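Local coordinates for protein putative transcriptional regulator, sugar-binding family (Arthrobacter aurescens, PDB 3NZE) that probably regulates transcription as a SorC-family DNA-binding protein, its sugar-binding domain being likely to sense a carbohydrate effector, at residues E118-P123 against A134-R139; V86-A91 against T213-E218. All blocks are in the same frame, centred on the assembly; numbering follows the deposited sequence.

Overall arrangement
Two contacts share one corner of the fold, their centres about 11 Å apart, and interaction 1 is nested in sequence within the long excursion that interaction 2 closes. Interaction 2 (86-91 with 213-218) is the buried one, its centre about 10 Å from the chain centre. Its one hydrogen bond joins a backbone N-H to a threonine hydroxyl, with a proline ring packing alongside. Interaction 1 (118-123 with 134-139), its centre about 20 Å from the chain centre and only partly buried, is apolar, made by aromatic rings, a valine and a selenomethionine. The parallel strands 84-87 and 116-118 carry their leading segments, which stay joined beyond the strand ends through a side-chain bond from Q119 to Q87 and a backbone bond between V122 and A91.

Interaction 1 (E118-P123 against A134-R139); sequences EQFPVP and AMWNER
F120 and W136 meet obliquely: the rim atom CZ of F120 lies 3.8 Å from CH2 of W136. The two six-membered rings are inclined at 61°, an arrangement that is neither a stack nor T-shaped. With CG anti to the backbone N (chi1 -162°), the end of the F120 ring comes nearer to W136 than its CB bond alone would bring it. On one face of that ring rests CG2 of V122, so the valine works on two fronts, since its other methyl, CG1, turns to the selenomethionine M135 and touches CE at 3.5 Å. M135 folds back at its second and third torsions and runs counter to V122 alongside it; its methyl CE also reaches the carbonyl O of P121 at 3.5 Å. An inverse gamma turn centred on P121 joins F120 to V122, with V122 N bonded to F120 O, and a type I turn from M135 to E138 ends helix 129-135 and leads into helix 139-149. These side chains join the loop after strand 116-118 to the turn between the helices. From helix 139-149, I144 and Q148 pack against F120, while L145 meets W136.

Interaction 2 (V86-A91 against T213-E218); sequences VQLNGA and TGPSHE
T213 reaches G90 through its hydroxyl, and its side chain illustrates how one short residue can tie two loops together. CB points toward the facing loop and lies 3.8 Å from G90 N. From it OG1 projects between the backbone N and the carbonyl carbon (chi1 70°), and there accepts the G90 N-H at 2.8 Å in a nearly straight bond of 175°. The same oxygen lies 3.5 Å from N89 CA. The other branch, CG2, packs against the carbonyl O of P123, in the loop of interaction 1. A valine here would probably leave the buried G90 N-H without its acceptor, putting a methyl where the oxygen now sits. Further along, the segments run nearly antiparallel, and L88 O receives a CA-H...O contact from G214 CA at 3.5 Å, while the P215 ring sets CG 4.1 Å from L88 CB. Within 86-91, Q87 NE2 donates to N89 O, and the N89 amide is held by W64 N through OD1. The contact joins the loop leaving parallel strand 84-87, which lies between strands 59-62 and 116-118, to the lead-in of helix 217-221, N-capped by S216; Q148 of helix 139-149 packs against L88.

Interaction 1 (E118-P123 against A134-R139)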
ATOM      1  N   GLU A 118       3.949  14.184  -8.924  1.00 20.38           N
ATOM      2  CA  GLU A 118       2.715  14.237  -9.700  1.00 26.23           C
ATOM      3  C   GLU A 118       1.534  13.730  -8.886  1.00 26.44           C
ATOM      4  O   GLU A 118       1.431  12.544  -8.567  1.00 23.33           O
ATOM      5  CB  GLU A 118       2.839  13.426 -10.989  1.00 19.06           C
ATOM      6  CG  GLU A 118       3.857  13.994 -11.983  1.00 19.89           C
ATOM      7  CD  GLU A 118       3.355  15.240 -12.700  1.00 33.89           C
ATOM      8  OE1 GLU A 118       2.158  15.576 -12.562  1.00 33.58           O
ATOM      9  OE2 GLU A 118       4.162  15.877 -13.411  1.00 32.72           O
ATOM     10  N   GLN A 119       0.629  14.636  -8.557  1.00 23.38           N
ATOM     11  CA  GLN A 119      -0.527  14.267  -7.756  1.00 25.16           C
ATOM     12  C   GLN A 119      -1.778  13.998  -8.578  1.00 21.41           C
ATOM     13  O   GLN A 119      -1.845  14.293  -9.774  1.00 27.71           O
ATOM     14  CB  GLN A 119      -0.782  15.308  -6.663  1.00 26.13           C
ATOM     15  CG  GLN A 119       0.363  15.323  -5.670  1.00 27.64           C
ATOM     16  CD  GLN A 119      -0.005  15.927  -4.344  1.00 32.67           C
ATOM     17  OE1 GLN A 119       0.510  16.981  -3.983  1.00 34.78           O
ATOM     18  NE2 GLN A 119      -0.890  15.256  -3.596  1.00 31.00           N
ATOM     19  N   PHE A 120      -2.777  13.448  -7.899  1.00 21.00           N
ATOM     20  CA  PHE A 120      -3.930  12.817  -8.524  1.00 19.32           C
ATOM     21  C   PHE A 120      -5.147  13.635  -8.073  1.00 22.78           C
ATOM     22  O   PHE A 120      -5.546  13.548  -6.915  1.00 22.12           O
ATOM     23  CB  PHE A 120      -3.996  11.384  -7.977  1.00 24.79           C
ATOM     24  CG  PHE A 120      -4.840  10.420  -8.785  1.00 24.51           C
ATOM     25  CD1 PHE A 120      -5.180  10.671 -10.104  1.00 23.37           C
ATOM     26  CD2 PHE A 120      -5.263   9.231  -8.211  1.00 23.32           C
ATOM     27  CE1 PHE A 120      -5.949   9.754 -10.825  1.00 25.51           C
ATOM     28  CE2 PHE A 120      -6.028   8.324  -8.913  1.00 22.91           C
ATOM     29  CZ  PHE A 120      -6.369   8.577 -10.225  1.00 22.70           C
ATOM     30  N   PRO A 121      -5.728  14.444  -8.980  1.00 19.50           N
ATOM     31  CA  PRO A 121      -6.757  15.406  -8.544  1.00 21.17           C
ATOM     32  C   PRO A 121      -8.142  14.773  -8.412  1.00 23.58           C
ATOM     33  O   PRO A 121      -9.094  15.209  -9.063  1.00 23.13           O
ATOM     34  CB  PRO A 121      -6.754  16.440  -9.673  1.00 25.58           C
ATOM     35  CG  PRO A 121      -6.420  15.640 -10.878  1.00 22.55           C
ATOM     36  CD  PRO A 121      -5.375  14.634 -10.398  1.00 21.88           C
ATOM     37  N   VAL A 122      -8.242  13.757  -7.560  1.00 20.39           N
ATOM     38  CA  VAL A 122      -9.482  13.014  -7.357  1.00 22.11           C
ATOM     39  C   VAL A 122      -9.645  12.734  -5.861  1.00 16.22           C
ATOM     40  O   VAL A 122      -8.641  12.680  -5.129  1.00 17.42           O
ATOM     41  CB  VAL A 122      -9.479  11.685  -8.165  1.00 30.12           C
ATOM     42  CG1 VAL A 122      -9.039  11.933  -9.607  1.00 26.52           C
ATOM     43  CG2 VAL A 122      -8.574  10.675  -7.522  1.00 26.26           C
ATOM     44  N   PRO A 123     -10.898  12.575  -5.387  1.00 18.97           N
ATOM     45  CA  PRO A 123     -11.107  12.359  -3.946  1.00 16.87           C
ATOM     46  C   PRO A 123     -10.577  10.992  -3.496  1.00 17.95           C
ATOM     47  O   PRO A 123     -10.119  10.210  -4.326  1.00 17.33           O
ATOM     48  CB  PRO A 123     -12.635  12.413  -3.787  1.00 20.55           C
ATOM     49  CG  PRO A 123     -13.166  12.986  -5.082  1.00 24.91           C
ATOM     50  CD  PRO A 123     -12.169  12.655  -6.136  1.00 20.63           C
ATOM     51  N   ALA A 134     -17.437   9.035 -14.840  1.00 27.10           N
ATOM     52  CA  ALA A 134     -17.317  10.403 -15.338  1.00 29.53           C
ATOM     53  C   ALA A 134     -15.887  10.944 -15.202  1.00 25.87           C
ATOM     54  O   ALA A 134     -15.307  11.434 -16.169  1.00 26.17           O
ATOM     55  CB  ALA A 134     -18.312  11.315 -14.635  1.00 31.24           C
HETATM   56  N   MSE A 135     -15.314  10.845 -14.005  1.00 22.77           N
HETATM   57  CA  MSE A 135     -13.964  11.346 -13.765  1.00 21.46           C
HETATM   58  C   MSE A 135     -12.879  10.674 -14.608  1.00 28.29           C
HETATM   59  O   MSE A 135     -11.874  11.302 -14.950  1.00 24.09           O
HETATM   60  CB  MSE A 135     -13.609  11.245 -12.280  1.00 21.29           C
HETATM   61  CG  MSE A 135     -14.256  12.338 -11.451  1.00 22.30           C
HETATM   62 SE   MSE A 135     -13.411  14.093 -11.697  0.75 28.31          SE
HETATM   63  CE  MSE A 135     -11.900  13.772 -10.501  1.00 25.39           C
ATOM     64  N   TRP A 136     -13.071   9.401 -14.940  1.00 21.24           N
ATOM     65  CA  TRP A 136     -12.083   8.685 -15.734  1.00 24.70           C
ATOM     66  C   TRP A 136     -12.114   9.106 -17.208  1.00 29.18           C
ATOM     67  O   TRP A 136     -11.306   8.644 -18.014  1.00 32.85           O
ATOM     68  CB  TRP A 136     -12.245   7.160 -15.562  1.00 23.92           C
ATOM     69  CG  TRP A 136     -11.295   6.559 -14.542  1.00 27.01           C
ATOM     70  CD1 TRP A 136     -10.523   5.447 -14.708  1.00 29.80           C
ATOM     71  CD2 TRP A 136     -10.995   7.059 -13.222  1.00 27.93           C
ATOM     72  NE1 TRP A 136      -9.780   5.209 -13.578  1.00 30.37           N
ATOM     73  CE2 TRP A 136     -10.044   6.187 -12.654  1.00 30.39           C
ATOM     74  CE3 TRP A 136     -11.440   8.154 -12.469  1.00 24.37           C
ATOM     75  CZ2 TRP A 136      -9.535   6.365 -11.367  1.00 27.56           C
ATOM     76  CZ3 TRP A 136     -10.933   8.336 -11.185  1.00 25.02           C
ATOM     77  CH2 TRP A 136      -9.980   7.448 -10.650  1.00 28.03           C
ATOM     78  N   ASN A 137     -13.053   9.988 -17.542  1.00 28.83           N
ATOM     79  CA  ASN A 137     -13.139  10.578 -18.874  1.00 31.56           C
ATOM     80  C   ASN A 137     -12.590  11.999 -18.913  1.00 30.01           C
ATOM     81  O   ASN A 137     -12.710  12.701 -19.921  1.00 27.91           O
ATOM     82  CB  ASN A 137     -14.585  10.593 -19.345  1.00 35.84           C
ATOM     83  CG  ASN A 137     -14.787   9.772 -20.587  1.00 54.78           C
ATOM     84  OD1 ASN A 137     -15.111   8.587 -20.512  1.00 64.05           O
ATOM     85  ND2 ASN A 137     -14.573  10.390 -21.744  1.00 56.23           N
ATOM     86  N   GLU A 138     -12.003  12.430 -17.803  1.00 23.26           N
ATOM     87  CA  GLU A 138     -11.397  13.750 -17.739  1.00 22.12           C
ATOM     88  C   GLU A 138      -9.927  13.661 -18.126  1.00 21.99           C
ATOM     89  O   GLU A 138      -9.212  12.783 -17.653  1.00 21.43           O
ATOM     90  CB  GLU A 138     -11.524  14.302 -16.322  1.00 21.53           C
ATOM     91  CG  GLU A 138     -12.972  14.580 -15.927  1.00 20.60           C
ATOM     92  CD  GLU A 138     -13.523  15.844 -16.593  1.00 21.37           C
ATOM     93  OE1 GLU A 138     -12.805  16.860 -16.609  1.00 23.52           O
ATOM     94  OE2 GLU A 138     -14.673  15.813 -17.082  1.00 26.52           O
ATOM     95  N   ARG A 139      -9.462  14.589 -18.956  1.00 24.98           N
ATOM     96  CA  ARG A 139      -8.054  14.572 -19.357  1.00 22.78           C
ATOM     97  C   ARG A 139      -7.108  14.750 -18.167  1.00 23.24           C
ATOM     98  O   ARG A 139      -6.038  14.145 -18.111  1.00 20.62           O
ATOM     99  CB  ARG A 139      -7.789  15.627 -20.434  1.00 19.22           C
ATOM    100  CG  ARG A 139      -8.395  15.272 -21.775  1.00 25.44           C
ATOM    101  CD  ARG A 139      -8.432  16.478 -22.690  1.00 27.02           C
ATOM    102  NE  ARG A 139      -9.153  17.570 -22.059  1.00 29.02           N
ATOM    103  CZ  ARG A 139      -9.164  18.819 -22.507  1.00 32.42           C
ATOM    104  NH1 ARG A 139      -9.850  19.743 -21.855  1.00 31.11           N
ATOM    105  NH2 ARG A 139      -8.478  19.146 -23.595  1.00 36.31           N
TER

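Interaction 2 (V86-A91 against T213-E218)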
ATOM      1  N   VAL A  86       4.621   9.417  -8.429  1.00 20.26           N
ATOM      2  CA  VAL A  86       3.217   9.583  -8.775  0.85 20.89           C
ATOM      3  C   VAL A  86       2.294   8.984  -7.715  1.00 22.49           C
ATOM      4  O   VAL A  86       2.506   7.867  -7.228  1.00 21.99           O
ATOM      5  CB  VAL A  86       2.898   9.048 -10.209  0.85 17.03           C
ATOM      6  CG1 VAL A  86       3.263   7.552 -10.352  0.85 16.06           C
ATOM      7  CG2 VAL A  86       1.436   9.296 -10.572  0.85 19.56           C
ATOM      8  N   GLN A  87       1.273   9.748  -7.349  1.00 18.33           N
ATOM      9  CA  GLN A  87       0.285   9.335  -6.368  1.00 16.88           C
ATOM     10  C   GLN A  87      -0.669   8.307  -6.991  1.00 18.65           C
ATOM     11  O   GLN A  87      -1.229   8.557  -8.059  1.00 18.93           O
ATOM     12  CB  GLN A  87      -0.485  10.589  -5.946  1.00 15.49           C
ATOM     13  CG  GLN A  87      -1.519  10.414  -4.860  1.00 20.64           C
ATOM     14  CD  GLN A  87      -2.213  11.743  -4.580  1.00 24.46           C
ATOM     15  OE1 GLN A  87      -1.678  12.801  -4.907  1.00 26.59           O
ATOM     16  NE2 GLN A  87      -3.394  11.693  -3.978  1.00 20.51           N
ATOM     17  N   LEU A  88      -0.862   7.160  -6.334  1.00 15.16           N
ATOM     18  CA  LEU A  88      -1.654   6.072  -6.927  1.00 17.89           C
ATOM     19  C   LEU A  88      -3.137   6.080  -6.561  1.00 20.11           C
ATOM     20  O   LEU A  88      -3.944   5.442  -7.238  1.00 20.63           O
ATOM     21  CB  LEU A  88      -1.066   4.715  -6.534  1.00 16.80           C
ATOM     22  CG  LEU A  88       0.358   4.461  -7.036  1.00 17.93           C
ATOM     23  CD1 LEU A  88       0.801   3.028  -6.690  1.00 20.62           C
ATOM     24  CD2 LEU A  88       0.419   4.691  -8.539  1.00 19.92           C
ATOM     25  N   ASN A  89      -3.482   6.786  -5.485  1.00 16.85           N
ATOM     26  CA  ASN A  89      -4.858   6.857  -5.014  1.00 18.32           C
ATOM     27  C   ASN A  89      -5.214   8.279  -4.605  1.00 14.86           C
ATOM     28  O   ASN A  89      -4.351   9.023  -4.183  1.00 15.23           O
ATOM     29  CB  ASN A  89      -5.089   5.903  -3.836  1.00 16.21           C
ATOM     30  CG  ASN A  89      -4.096   6.104  -2.702  1.00 19.19           C
ATOM     31  OD1 ASN A  89      -2.899   6.278  -2.929  1.00 19.12           O
ATOM     32  ND2 ASN A  89      -4.591   6.053  -1.469  1.00 22.14           N
ATOM     33  N   GLY A  90      -6.491   8.642  -4.734  1.00 18.37           N
ATOM     34  CA  GLY A  90      -6.933  10.006  -4.487  1.00 17.89           C
ATOM     35  C   GLY A  90      -6.930  10.367  -3.016  1.00 16.54           C
ATOM     36  O   GLY A  90      -6.605   9.539  -2.158  1.00 15.06           O
ATOM     37  N   ALA A  91      -7.291  11.613  -2.711  1.00 17.34           N
ATOM     38  CA  ALA A  91      -7.274  12.071  -1.317  1.00 15.37           C
ATOM     39  C   ALA A  91      -8.382  13.073  -1.064  1.00 18.99           C
ATOM     40  O   ALA A  91      -8.730  13.855  -1.946  1.00 17.74           O
ATOM     41  CB  ALA A  91      -5.914  12.689  -0.946  1.00 16.54           C
ATOM     42  N   THR A 213     -10.270   4.578  -6.626  1.00 20.98           N
ATOM     43  CA  THR A 213      -9.392   5.411  -7.441  1.00 19.28           C
ATOM     44  C   THR A 213      -8.041   4.762  -7.763  1.00 24.93           C
ATOM     45  O   THR A 213      -7.256   5.325  -8.525  1.00 25.03           O
ATOM     46  CB  THR A 213      -9.118   6.798  -6.774  1.00 19.31           C
ATOM     47  OG1 THR A 213      -8.286   6.636  -5.621  1.00 19.55           O
ATOM     48  CG2 THR A 213     -10.427   7.480  -6.370  1.00 17.81           C
ATOM     49  N   GLY A 214      -7.774   3.585  -7.199  1.00 22.62           N
ATOM     50  CA  GLY A 214      -6.456   2.973  -7.334  1.00 19.29           C
ATOM     51  C   GLY A 214      -6.279   2.081  -8.561  1.00 19.28           C
ATOM     52  O   GLY A 214      -7.250   1.746  -9.235  1.00 20.62           O
ATOM     53  N   PRO A 215      -5.025   1.717  -8.866  1.00 21.94           N
ATOM     54  CA  PRO A 215      -4.680   0.859 -10.011  1.00 23.90           C
ATOM     55  C   PRO A 215      -5.234  -0.549  -9.833  1.00 24.40           C
ATOM     56  O   PRO A 215      -5.357  -1.027  -8.703  1.00 21.66           O
ATOM     57  CB  PRO A 215      -3.144   0.795  -9.961  1.00 24.50           C
ATOM     58  CG  PRO A 215      -2.723   1.880  -9.017  1.00 32.80           C
ATOM     59  CD  PRO A 215      -3.846   2.045  -8.051  1.00 23.44           C
ATOM     60  N   SER A 216      -5.540  -1.224 -10.935  1.00 23.71           N
ATOM     61  CA  SER A 216      -6.021  -2.598 -10.839  1.00 23.18           C
ATOM     62  C   SER A 216      -4.902  -3.482 -10.344  1.00 21.50           C
ATOM     63  O   SER A 216      -3.719  -3.160 -10.486  1.00 23.30           O
ATOM     64  CB  SER A 216      -6.516  -3.127 -12.184  1.00 23.69           C
ATOM     65  OG  SER A 216      -5.435  -3.290 -13.088  1.00 30.09           O
ATOM     66  N   HIS A 217      -5.279  -4.613  -9.768  1.00 24.81           N
ATOM     67  CA  HIS A 217      -4.285  -5.582  -9.338  1.00 27.76           C
ATOM     68  C   HIS A 217      -3.513  -6.134 -10.539  1.00 26.68           C
ATOM     69  O   HIS A 217      -2.311  -6.362 -10.445  1.00 29.27           O
ATOM     70  CB  HIS A 217      -4.934  -6.671  -8.482  1.00 23.19           C
ATOM     71  CG  HIS A 217      -5.511  -6.138  -7.203  1.00 20.90           C
ATOM     72  ND1 HIS A 217      -6.418  -6.838  -6.437  1.00 30.27           N
ATOM     73  CD2 HIS A 217      -5.314  -4.958  -6.566  1.00 20.64           C
ATOM     74  CE1 HIS A 217      -6.750  -6.117  -5.378  1.00 23.63           C
ATOM     75  NE2 HIS A 217      -6.095  -4.971  -5.434  1.00 24.88           N
ATOM     76  N   GLU A 218      -4.193  -6.299 -11.675  1.00 25.89           N
ATOM     77  CA  GLU A 218      -3.518  -6.709 -12.903  1.00 25.88           C
ATOM     78  C   GLU A 218      -2.393  -5.745 -13.283  1.00 29.68           C
ATOM     79  O   GLU A 218      -1.290  -6.164 -13.634  1.00 28.57           O
ATOM     80  CB  GLU A 218      -4.506  -6.872 -14.069  1.00 32.00           C
ATOM     81  CG  GLU A 218      -3.832  -7.340 -15.358  1.00 40.98           C
ATOM     82  CD  GLU A 218      -4.776  -7.392 -16.549  1.00 60.05           C
ATOM     83  OE1 GLU A 218      -5.976  -7.073 -16.386  1.00 67.91           O
ATOM     84  OE2 GLU A 218      -4.313  -7.749 -17.655  1.00 64.58           O
TER